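Local coordinates for protein NAD nucleotidase (Haemophilus influenzae, PDB 3ZTV) that degrades NAD to adenosine and nicotinamide riboside, acting as a zinc-dependent periplasmic pyrophosphatase and 5'-nucleotidase of broad specificity, at residues N94-L100 against L119-S125; L66-D70 against V223-S227; S462-P467 against K521-K525; N434-Y439 against G512-A518. One frame throughout, in Å; residues are numbered along the deposited sequence.

Interaction 1: residues N94-L100 against L119-S125; sequences NFHYFTL and LKIPVLS
Ile121 packs on Phe95, its CG2 3.7 Å from Phe95 CB, while CD1 reaches over the backbone of Asn94 and Phe95. Phe98 continues this buried side. With CG anti to the backbone N (chi1 170°), its ring lies against both Leu119 and Val123; Val123 CG2 comes to the ring edge, 4.1 Å from Phe98 CD2, and the two side chains run alongside each other in the same direction. On the face of Thr99 and Leu124, the Leu124 methyl CD1 approaches Tyr97 CD1 to 3.6 Å. Packing thins around Pro122, which is exposed and rests its CD on His96 O, and at Asn94, whose side chain points away. Parallel strand pairing holds the two backbones together, by Phe98 N to Pro122 O (3.0 Å) and Leu124 N to Phe98 O (2.9 Å), as expected for the beta-alpha-beta unit that runs through helix 108-116. Beyond these bonds Thr99 OG1 donates to Leu124 O at 2.7 Å and accepts from a water that also bonds Leu100 O and Ser125 OG. A buried hydroxyl and a water thus take over the polar pairing where the regular strand bonds give out, leaving hydrophobic side chains to fill the rest.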
# COMPACT_ATOMS: atom_id res chain seq x y z
N ASN A 94 -12.32 -9.48 32.08
CA ASN A 94 -10.93 -9.07 32.30
C ASN A 94 -9.98 -9.50 31.17
O ASN A 94 -8.89 -10.03 31.41
CB ASN A 94 -10.43 -9.59 33.66
CG ASN A 94 -11.13 -8.92 34.82
OD1 ASN A 94 -11.91 -9.55 35.54
ND2 ASN A 94 -10.88 -7.63 35.00
N PHE A 95 -10.41 -9.26 29.94
CA PHE A 95 -9.54 -9.42 28.79
C PHE A 95 -8.29 -8.54 28.92
O PHE A 95 -8.36 -7.43 29.45
CB PHE A 95 -10.29 -9.01 27.52
CG PHE A 95 -11.38 -9.96 27.14
CD1 PHE A 95 -12.66 -9.84 27.67
CD2 PHE A 95 -11.14 -10.97 26.25
CE1 PHE A 95 -13.67 -10.73 27.32
CE2 PHE A 95 -12.14 -11.86 25.89
CZ PHE A 95 -13.40 -11.74 26.43
N HIS A 96 -7.15 -9.02 28.43
CA HIS A 96 -5.96 -8.19 28.38
C HIS A 96 -5.98 -7.18 27.23
O HIS A 96 -5.50 -6.05 27.37
CB HIS A 96 -4.70 -9.04 28.25
CG HIS A 96 -4.44 -9.93 29.42
ND1 HIS A 96 -4.08 -9.45 30.67
CD2 HIS A 96 -4.47 -11.27 29.53
CE1 HIS A 96 -3.92 -10.48 31.49
NE2 HIS A 96 -4.13 -11.59 30.82
N TYR A 97 -6.51 -7.61 26.07
CA TYR A 97 -6.55 -6.75 24.88
C TYR A 97 -7.75 -7.04 24.00
O TYR A 97 -8.21 -8.18 23.91
CB TYR A 97 -5.28 -6.92 24.02
CG TYR A 97 -3.99 -6.69 24.77
CD1 TYR A 97 -3.51 -5.41 25.01
CD2 TYR A 97 -3.23 -7.76 25.25
CE1 TYR A 97 -2.34 -5.20 25.72
CE2 TYR A 97 -2.06 -7.56 25.95
CZ TYR A 97 -1.61 -6.28 26.17
OH TYR A 97 -0.44 -6.10 26.87
N PHE A 98 -8.24 -5.98 23.36
CA PHE A 98 -9.33 -6.01 22.39
C PHE A 98 -8.81 -5.28 21.16
O PHE A 98 -8.16 -4.23 21.29
CB PHE A 98 -10.51 -5.24 22.98
CG PHE A 98 -11.65 -4.96 22.02
CD1 PHE A 98 -12.38 -5.97 21.42
CD2 PHE A 98 -12.04 -3.64 21.78
CE1 PHE A 98 -13.45 -5.68 20.57
CE2 PHE A 98 -13.10 -3.35 20.95
CZ PHE A 98 -13.81 -4.36 20.36
N THR A 99 -9.07 -5.81 19.96
CA THR A 99 -8.75 -5.07 18.74
C THR A 99 -10.05 -4.65 18.04
O THR A 99 -11.08 -5.31 18.15
CB THR A 99 -7.80 -5.85 17.78
OG1 THR A 99 -7.12 -4.93 16.93
CG2 THR A 99 -8.56 -6.85 16.94
N LEU A 100 -9.99 -3.52 17.34
CA LEU A 100 -11.15 -3.06 16.58
C LEU A 100 -11.48 -3.95 15.40
O LEU A 100 -10.59 -4.35 14.65
CB LEU A 100 -10.92 -1.62 16.09
CG LEU A 100 -10.60 -0.56 17.14
CD1 LEU A 100 -10.27 0.75 16.45
CD2 LEU A 100 -11.77 -0.40 18.11
N LEU A 119 -15.72 0.90 28.33
CA LEU A 119 -14.84 -0.26 28.18
C LEU A 119 -13.49 -0.02 28.86
O LEU A 119 -12.83 0.99 28.59
CB LEU A 119 -14.65 -0.58 26.69
CG LEU A 119 -13.81 -1.82 26.36
CD1 LEU A 119 -14.56 -3.07 26.77
CD2 LEU A 119 -13.48 -1.86 24.88
N LYS A 120 -13.09 -0.92 29.75
CA LYS A 120 -11.84 -0.77 30.47
C LYS A 120 -10.74 -1.72 29.98
O LYS A 120 -9.62 -1.71 30.51
CB LYS A 120 -12.06 -0.91 31.98
CG LYS A 120 -13.04 0.12 32.53
CD LYS A 120 -12.66 1.53 32.08
CE LYS A 120 -13.73 2.56 32.42
NZ LYS A 120 -13.44 3.89 31.81
N ILE A 121 -11.06 -2.52 28.98
CA ILE A 121 -10.08 -3.41 28.34
C ILE A 121 -9.18 -2.58 27.41
O ILE A 121 -9.69 -1.84 26.57
CB ILE A 121 -10.82 -4.48 27.50
CG1 ILE A 121 -11.85 -5.25 28.35
CG2 ILE A 121 -9.83 -5.42 26.83
CD1 ILE A 121 -11.34 -5.75 29.70
N PRO A 122 -7.84 -2.71 27.54
CA PRO A 122 -6.96 -1.99 26.61
C PRO A 122 -7.25 -2.31 25.15
O PRO A 122 -7.44 -3.49 24.80
CB PRO A 122 -5.57 -2.48 26.99
CG PRO A 122 -5.69 -2.79 28.46
CD PRO A 122 -7.08 -3.37 28.61
N VAL A 123 -7.28 -1.28 24.30
CA VAL A 123 -7.62 -1.45 22.89
C VAL A 123 -6.38 -1.25 22.02
O VAL A 123 -5.60 -0.31 22.23
CB VAL A 123 -8.73 -0.45 22.47
CG1 VAL A 123 -9.14 -0.70 21.03
CG2 VAL A 123 -9.94 -0.54 23.40
N LEU A 124 -6.20 -2.14 21.03
CA LEU A 124 -5.09 -2.04 20.08
C LEU A 124 -5.57 -1.98 18.64
O LEU A 124 -6.48 -2.72 18.25
CB LEU A 124 -4.18 -3.27 20.22
CG LEU A 124 -3.63 -3.61 21.60
CD1 LEU A 124 -2.89 -4.95 21.54
CD2 LEU A 124 -2.73 -2.51 22.10
N SER A 125 -4.94 -1.13 17.83
CA SER A 125 -5.16 -1.13 16.39
C SER A 125 -4.06 -0.30 15.72
O SER A 125 -4.00 0.92 15.90
CB SER A 125 -6.54 -0.58 16.01
OG SER A 125 -6.76 -0.77 14.63
O HOH W 1 -8.01 -3.31 14.85

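Interaction 2: residues L66-D70 against V223-S227; sequences LHAGD and VTGDS. With ZN (zinc ion), chain B; ZN (zinc ion), chain C.
The backbones of Leu66-Asp70 and Val223-Ser227 run almost parallel, 8° apart in end-to-end direction, with no hydrogen bond between them and Ala68 and Gly225 nearest at 5.1 Å between CA atoms. Leu66 CD1 meets Val223 CG2 at 3.9 Å, the two side chains crossing at about a right angle, and Ala68 CB rests on Thr224 O at 3.6 Å. Past the strand ends the chemistry changes. Asp70 OD2 bridges both zinc ions, 2.1 Å from the one in chain B and 2.4 Å from the one in chain C, whereas Asp226 OD1 binds the chain B zinc alone at 2.1 Å. Asp70 OD1 accepts from His103 N, which helps hold the carboxylate. The metal between them probably offsets the repulsion of the two carboxylates. A water bridging the zincs also donates to Asp226 O. Gly69 N donates in the ring plane to His67 ND1, within the turn that leads to Asp70. Asp20, His22 and Asn102 supply further zinc ligands, and Lys163 forms a salt bridge with Asp226 OD2. The contact joins the metallophosphoesterase domain's two mixed sheets at the C-terminal ends of strands 63-67 and 221-224, with Leu201 of strand 198-203 packed on both Ala68 and Val223.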
# COMPACT_ATOMS: atom_id res chain seq x y z
N LEU A 66 -7.68 -12.59 25.05
CA LEU A 66 -7.81 -11.70 23.89
C LEU A 66 -9.20 -11.72 23.25
O LEU A 66 -9.87 -12.76 23.21
CB LEU A 66 -6.80 -12.09 22.82
CG LEU A 66 -5.34 -12.20 23.26
CD1 LEU A 66 -4.51 -12.80 22.12
CD2 LEU A 66 -4.77 -10.86 23.71
N HIS A 67 -9.59 -10.56 22.72
CA HIS A 67 -10.82 -10.43 21.94
C HIS A 67 -10.47 -9.84 20.57
O HIS A 67 -9.95 -8.72 20.48
CB HIS A 67 -11.81 -9.52 22.67
CG HIS A 67 -13.19 -9.52 22.08
ND1 HIS A 67 -13.44 -9.27 20.75
CD2 HIS A 67 -14.39 -9.74 22.67
CE1 HIS A 67 -14.75 -9.35 20.54
NE2 HIS A 67 -15.34 -9.62 21.69
N ALA A 68 -10.70 -10.60 19.50
CA ALA A 68 -10.26 -10.18 18.17
C ALA A 68 -11.24 -9.32 17.35
O ALA A 68 -11.14 -9.28 16.11
CB ALA A 68 -9.80 -11.39 17.35
N GLY A 69 -12.17 -8.63 18.02
CA GLY A 69 -12.99 -7.62 17.36
C GLY A 69 -14.43 -8.01 17.02
O GLY A 69 -14.84 -9.16 17.19
N ASP A 70 -15.20 -7.01 16.59
CA ASP A 70 -16.66 -7.12 16.42
C ASP A 70 -17.33 -7.59 17.72
O ASP A 70 -18.06 -8.60 17.78
CB ASP A 70 -17.05 -8.05 15.28
CG ASP A 70 -16.95 -7.40 13.90
OD1 ASP A 70 -16.63 -6.19 13.78
OD2 ASP A 70 -17.21 -8.14 12.93
N VAL A 223 -4.00 -14.21 15.89
CA VAL A 223 -5.29 -14.48 16.51
C VAL A 223 -6.32 -13.71 15.71
O VAL A 223 -6.23 -12.48 15.60
CB VAL A 223 -5.27 -14.01 17.99
CG1 VAL A 223 -6.61 -14.32 18.69
CG2 VAL A 223 -4.09 -14.65 18.75
N THR A 224 -7.28 -14.43 15.14
CA THR A 224 -8.11 -13.94 14.04
C THR A 224 -9.55 -13.59 14.41
O THR A 224 -10.19 -14.28 15.22
CB THR A 224 -8.13 -14.99 12.91
OG1 THR A 224 -6.80 -15.18 12.42
CG2 THR A 224 -9.03 -14.60 11.76
N GLY A 225 -10.05 -12.53 13.77
CA GLY A 225 -11.47 -12.26 13.69
C GLY A 225 -11.89 -11.87 12.29
O GLY A 225 -11.05 -11.68 11.41
N ASP A 226 -13.21 -11.75 12.13
CA ASP A 226 -13.92 -11.27 10.93
C ASP A 226 -14.58 -12.33 10.06
O ASP A 226 -15.66 -12.09 9.52
CB ASP A 226 -13.13 -10.30 10.04
CG ASP A 226 -14.02 -9.61 9.00
OD1 ASP A 226 -14.94 -8.85 9.38
OD2 ASP A 226 -13.82 -9.81 7.78
N SER A 227 -13.91 -13.47 9.90
CA SER A 227 -14.42 -14.53 9.03
C SER A 227 -15.44 -15.47 9.70
O SER A 227 -16.19 -16.16 9.00
CB SER A 227 -13.26 -15.34 8.42
OG SER A 227 -12.14 -15.47 9.30
ZN ZN B . -15.88 -8.39 11.25
ZN ZN C . -17.97 -10.38 12.70
O HOH W 2 -17.24 -9.81 10.85

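Interaction 3: residues S462-P467 against K521-K525; sequences STGAFP and KDGYK. With ADN (adenosine), chain D.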
# COMPACT_ATOMS: atom_id res chain seq x y z
N SER A 462 -42.74 -21.93 -5.12
CA SER A 462 -43.49 -21.08 -4.21
C SER A 462 -43.63 -19.65 -4.72
O SER A 462 -42.66 -19.06 -5.20
CB SER A 462 -42.81 -21.07 -2.83
OG SER A 462 -43.29 -20.02 -2.00
N THR A 463 -44.83 -19.09 -4.58
CA THR A 463 -45.07 -17.70 -4.97
C THR A 463 -44.22 -16.74 -4.15
O THR A 463 -44.04 -15.58 -4.53
CB THR A 463 -46.55 -17.32 -4.81
OG1 THR A 463 -46.97 -17.62 -3.47
CG2 THR A 463 -47.42 -18.08 -5.80
N GLY A 464 -43.69 -17.22 -3.03
CA GLY A 464 -42.86 -16.40 -2.17
C GLY A 464 -41.55 -15.96 -2.81
O GLY A 464 -40.85 -15.10 -2.27
N ALA A 465 -41.20 -16.56 -3.94
CA ALA A 465 -39.98 -16.19 -4.65
C ALA A 465 -40.09 -14.85 -5.39
O ALA A 465 -39.07 -14.29 -5.81
CB ALA A 465 -39.57 -17.29 -5.62
N PHE A 466 -41.30 -14.35 -5.58
CA PHE A 466 -41.47 -13.19 -6.45
C PHE A 466 -40.65 -12.00 -5.95
O PHE A 466 -40.75 -11.62 -4.79
CB PHE A 466 -42.95 -12.81 -6.59
CG PHE A 466 -43.22 -11.96 -7.79
CD1 PHE A 466 -43.06 -10.59 -7.74
CD2 PHE A 466 -43.60 -12.55 -8.99
CE1 PHE A 466 -43.29 -9.80 -8.85
CE2 PHE A 466 -43.84 -11.77 -10.11
CZ PHE A 466 -43.68 -10.39 -10.04
N PRO A 467 -39.82 -11.40 -6.84
CA PRO A 467 -38.83 -10.40 -6.41
C PRO A 467 -39.31 -8.95 -6.48
O PRO A 467 -39.99 -8.56 -7.43
CB PRO A 467 -37.70 -10.61 -7.42
CG PRO A 467 -38.43 -10.95 -8.69
CD PRO A 467 -39.63 -11.78 -8.25
N LYS A 521 -31.75 -20.37 -2.74
CA LYS A 521 -33.06 -20.86 -2.32
C LYS A 521 -34.17 -20.11 -3.08
O LYS A 521 -33.92 -19.07 -3.70
CB LYS A 521 -33.24 -20.70 -0.81
CG LYS A 521 -32.18 -21.42 0.02
CD LYS A 521 -32.33 -22.92 -0.08
CE LYS A 521 -31.20 -23.62 0.67
NZ LYS A 521 -31.03 -23.05 2.03
N ASP A 522 -35.38 -20.65 -3.02
CA ASP A 522 -36.53 -20.06 -3.71
C ASP A 522 -36.30 -19.89 -5.21
O ASP A 522 -36.85 -18.98 -5.84
CB ASP A 522 -36.92 -18.72 -3.07
CG ASP A 522 -38.27 -18.78 -2.36
OD1 ASP A 522 -38.80 -19.89 -2.17
OD2 ASP A 522 -38.79 -17.71 -1.97
N GLY A 523 -35.49 -20.76 -5.79
CA GLY A 523 -35.26 -20.76 -7.22
C GLY A 523 -34.39 -19.63 -7.77
O GLY A 523 -34.36 -19.41 -8.98
N TYR A 524 -33.69 -18.93 -6.89
CA TYR A 524 -32.78 -17.87 -7.30
C TYR A 524 -31.49 -18.48 -7.86
O TYR A 524 -30.40 -18.31 -7.30
CB TYR A 524 -32.51 -16.91 -6.14
CG TYR A 524 -33.64 -15.92 -5.88
CD1 TYR A 524 -34.90 -16.35 -5.49
CD2 TYR A 524 -33.43 -14.55 -6.01
CE1 TYR A 524 -35.93 -15.45 -5.24
CE2 TYR A 524 -34.44 -13.64 -5.77
CZ TYR A 524 -35.69 -14.09 -5.40
OH TYR A 524 -36.69 -13.18 -5.17
N LYS A 525 -31.63 -19.19 -8.98
CA LYS A 525 -30.53 -19.96 -9.56
C LYS A 525 -29.25 -19.16 -9.74
O LYS A 525 -28.16 -19.63 -9.40
CB LYS A 525 -30.96 -20.59 -10.89
CG LYS A 525 -32.04 -21.66 -10.75
CD LYS A 525 -32.40 -22.28 -12.09
CE LYS A 525 -33.51 -23.31 -11.95
NZ LYS A 525 -34.05 -23.74 -13.26
O5' ADN D . -43.16 -20.94 3.27
C5' ADN D . -41.97 -21.07 2.49
C4' ADN D . -41.66 -19.73 1.84
O4' ADN D . -41.29 -18.77 2.84
C3' ADN D . -40.49 -19.79 0.87
O3' ADN D . -40.94 -20.09 -0.45
C2' ADN D . -39.90 -18.40 0.96
O2' ADN D . -40.54 -17.51 0.04
C1' ADN D . -40.22 -17.94 2.37
N9 ADN D . -39.04 -18.13 3.23
C8 ADN D . -38.72 -19.21 3.97
N7 ADN D . -37.55 -19.01 4.64
C5 ADN D . -37.10 -17.78 4.31
C6 ADN D . -35.94 -16.93 4.65
N6 ADN D . -34.96 -17.34 5.49
N1 ADN D . -35.87 -15.71 4.08
C2 ADN D . -36.82 -15.25 3.24
N3 ADN D . -37.90 -15.97 2.89
C4 ADN D . -38.09 -17.21 3.39
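Ala465 sets its methyl against Asp522, CB lying 3.2 Å from the backbone O of Asp522 and farther from its carboxylate, and the same methyl touches CE1 of Tyr524. The carbonyl of Ala465 is gripped from the Tyr524 ring edge: Tyr524 OH donates to Ala465 O over 2.7 Å, tilted 29° from the carbonyl plane. Pro467 CB packs on that hydroxyl. Tyr524 CG stands anti to its own carbonyl carbon (chi1 -78°), and from there the ring extends across to the 462-467 segment. The two loops form one wall of the adenosine pocket in the C-terminal domain of the 5'-nucleotidase fold, and the ribose is held where they meet. Asp522 receives both ribose hydroxyls in a fork, O3' donating to OD1 at 2.8 Å and O2' to OD2 at 2.7 Å. Ser462 OG donates to O3' at 2.8 Å, so O3' is held by both loops. An ST turn fixes the serine, Gly464 N donating a hydrogen bond to Ser462 OG at 3.0 Å. Gly464, without a side chain, lets adenosine O2' lie close to its backbone. Asn408 of strand 404-408 also bonds adenosine and makes weak bonds to Asp522 OD2 and Gly464 O. Behind the wall, Phe456 of helix 443-460 covers Ala465, while Val449 and Ala453 of the same helix lie against Tyr524.

Interaction 4: residues N434-Y439 against G512-A518; sequences NTLYTY and GTNAYVA. With ADN (adenosine), chain D.
Tyr437 and Thr513 form the hydrogen-bonded pair of an antiparallel strand pairing in the mixed sheet of the C-terminal domain, where strand 508-514 runs straight into the short helix 515-518. Among backbone bonds, Tyr437 N to Thr513 O (2.9 Å) and Thr513 N to Tyr437 O (2.8 Å) are the firm ones; Ala515 N to Thr435 O is weak. At the strand's end Asn514 caps the helix, its OD1 accepting from Val517 N, while its ND2 is held by Gln407 and Asn408. Apolar contact centres on Ala518, whose CB meets Tyr437 CG at 3.7 Å and also nears Tyr439 CE2. Leu436 CD1 bends back over the Gly512-Thr513 backbone. Tyr439 OH donates to Ala518 O at 2.8 Å from above the carbonyl plane. Ligand contacts gather at the other end. Tyr516, with CG anti to the backbone N (chi1 173°), lays one ring face over the adenine, C5 being above the ring centre. Asn434 reads the base's edge with its amide, turned 27° from the Tyr516 ring plane: OD1 accepts from adenine N6 at 3.0 Å, and ND2 donates to N1 at 2.8 Å in a bond of 172°.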
# COMPACT_ATOMS: atom_id res chain seq x y z
N ASN A 434 -32.45 -13.50 8.67
CA ASN A 434 -31.51 -13.29 7.58
C ASN A 434 -30.54 -12.16 7.86
O ASN A 434 -30.85 -11.25 8.63
CB ASN A 434 -32.24 -12.95 6.28
CG ASN A 434 -33.13 -14.07 5.79
OD1 ASN A 434 -32.79 -15.25 5.91
ND2 ASN A 434 -34.28 -13.71 5.24
N THR A 435 -29.38 -12.20 7.21
CA THR A 435 -28.48 -11.06 7.19
C THR A 435 -28.37 -10.58 5.74
O THR A 435 -28.73 -11.30 4.81
CB THR A 435 -27.07 -11.43 7.70
OG1 THR A 435 -26.61 -12.58 7.00
CG2 THR A 435 -27.10 -11.72 9.20
N LEU A 436 -27.86 -9.37 5.57
CA LEU A 436 -27.64 -8.81 4.24
C LEU A 436 -26.39 -9.42 3.60
O LEU A 436 -25.33 -9.50 4.24
CB LEU A 436 -27.50 -7.30 4.33
CG LEU A 436 -27.23 -6.52 3.04
CD1 LEU A 436 -28.41 -6.60 2.09
CD2 LEU A 436 -26.94 -5.07 3.38
N TYR A 437 -26.51 -9.84 2.34
CA TYR A 437 -25.45 -10.51 1.59
C TYR A 437 -25.26 -9.75 0.28
O TYR A 437 -26.25 -9.38 -0.36
CB TYR A 437 -25.87 -11.96 1.30
CG TYR A 437 -24.72 -12.87 0.94
CD1 TYR A 437 -24.15 -12.85 -0.33
CD2 TYR A 437 -24.18 -13.73 1.89
CE1 TYR A 437 -23.08 -13.67 -0.64
CE2 TYR A 437 -23.11 -14.55 1.58
CZ TYR A 437 -22.57 -14.51 0.31
OH TYR A 437 -21.50 -15.33 -0.01
N THR A 438 -24.02 -9.51 -0.15
CA THR A 438 -23.80 -8.80 -1.41
C THR A 438 -23.00 -9.60 -2.43
O THR A 438 -22.17 -10.44 -2.08
CB THR A 438 -23.12 -7.41 -1.24
OG1 THR A 438 -21.77 -7.57 -0.80
CG2 THR A 438 -23.89 -6.54 -0.25
N TYR A 439 -23.26 -9.30 -3.70
CA TYR A 439 -22.47 -9.77 -4.83
C TYR A 439 -22.14 -8.59 -5.73
O TYR A 439 -22.90 -7.62 -5.81
CB TYR A 439 -23.26 -10.77 -5.68
CG TYR A 439 -23.51 -12.12 -5.05
CD1 TYR A 439 -22.46 -12.99 -4.79
CD2 TYR A 439 -24.80 -12.54 -4.75
CE1 TYR A 439 -22.68 -14.22 -4.23
CE2 TYR A 439 -25.03 -13.79 -4.19
CZ TYR A 439 -23.96 -14.62 -3.94
OH TYR A 439 -24.18 -15.85 -3.38
N GLY A 512 -27.33 -6.14 -3.21
CA GLY A 512 -27.62 -6.70 -1.90
C GLY A 512 -28.88 -7.53 -1.90
O GLY A 512 -29.87 -7.19 -2.57
N THR A 513 -28.88 -8.62 -1.15
CA THR A 513 -30.07 -9.46 -1.01
C THR A 513 -30.01 -10.13 0.37
O THR A 513 -29.10 -9.84 1.14
CB THR A 513 -30.16 -10.47 -2.16
OG1 THR A 513 -31.44 -11.10 -2.16
CG2 THR A 513 -29.08 -11.53 -2.04
N ASN A 514 -30.98 -10.98 0.70
CA ASN A 514 -30.91 -11.66 1.98
C ASN A 514 -30.12 -12.96 1.85
O ASN A 514 -29.99 -13.51 0.75
CB ASN A 514 -32.30 -11.89 2.60
CG ASN A 514 -33.13 -12.87 1.82
OD1 ASN A 514 -32.77 -14.04 1.70
ND2 ASN A 514 -34.26 -12.40 1.29
N ALA A 515 -29.59 -13.45 2.96
CA ALA A 515 -28.72 -14.62 2.97
C ALA A 515 -29.41 -15.89 2.45
O ALA A 515 -28.76 -16.76 1.87
CB ALA A 515 -28.17 -14.85 4.36
N TYR A 516 -30.72 -15.98 2.65
CA TYR A 516 -31.50 -17.13 2.21
C TYR A 516 -31.48 -17.27 0.69
O TYR A 516 -31.04 -18.29 0.16
CB TYR A 516 -32.93 -17.01 2.76
CG TYR A 516 -33.95 -18.02 2.28
CD1 TYR A 516 -34.04 -19.29 2.84
CD2 TYR A 516 -34.87 -17.68 1.29
CE1 TYR A 516 -35.00 -20.20 2.40
CE2 TYR A 516 -35.82 -18.57 0.85
CZ TYR A 516 -35.89 -19.83 1.41
OH TYR A 516 -36.85 -20.71 0.96
N VAL A 517 -31.93 -16.26 -0.04
CA VAL A 517 -31.89 -16.36 -1.50
C VAL A 517 -30.48 -16.23 -2.09
O VAL A 517 -30.22 -16.68 -3.21
CB VAL A 517 -32.87 -15.40 -2.21
CG1 VAL A 517 -34.30 -15.69 -1.78
CG2 VAL A 517 -32.50 -13.96 -1.93
N ALA A 518 -29.55 -15.64 -1.34
CA ALA A 518 -28.17 -15.52 -1.82
C ALA A 518 -27.55 -16.90 -2.09
O ALA A 518 -26.67 -17.03 -2.94
CB ALA A 518 -27.33 -14.76 -0.82
O5' ADN D . -43.16 -20.94 3.27
C5' ADN D . -41.97 -21.07 2.49
C4' ADN D . -41.66 -19.73 1.84
O4' ADN D . -41.29 -18.77 2.84
C3' ADN D . -40.49 -19.79 0.87
O3' ADN D . -40.94 -20.09 -0.45
C2' ADN D . -39.90 -18.40 0.96
O2' ADN D . -40.54 -17.51 0.04
C1' ADN D . -40.22 -17.94 2.37
N9 ADN D . -39.04 -18.13 3.23
C8 ADN D . -38.72 -19.21 3.97
N7 ADN D . -37.55 -19.01 4.64
C5 ADN D . -37.10 -17.78 4.31
C6 ADN D . -35.94 -16.93 4.65
N6 ADN D . -34.96 -17.34 5.49
N1 ADN D . -35.87 -15.71 4.08
C2 ADN D . -36.82 -15.25 3.24
N3 ADN D . -37.90 -15.97 2.89
C4 ADN D . -38.09 -17.21 3.39

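How the interactions relate
All four contacts are largely buried, but they serve two domains. Interactions 1 and 2 share a sheet in the metallophosphoesterase domain, where Tyr97 and Thr99 probably bond to the backbone of His67; the first is mainly strand pairing and hydrophobic packing, the second has no hydrogen bond between its segments and is joined through carboxylates on zinc. Interactions 3 and 4 lie in the C-terminal domain, touch through Asp522 and Tyr516, and divide adenosine between them: the loops take the ribose, residues just before strand 435-442 and in the first turn of helix 515-518 take the base. Nearest atoms of interactions 2 and 4 are about 10 Å apart, whereas those of interactions 1 and 3 are about 30 Å apart.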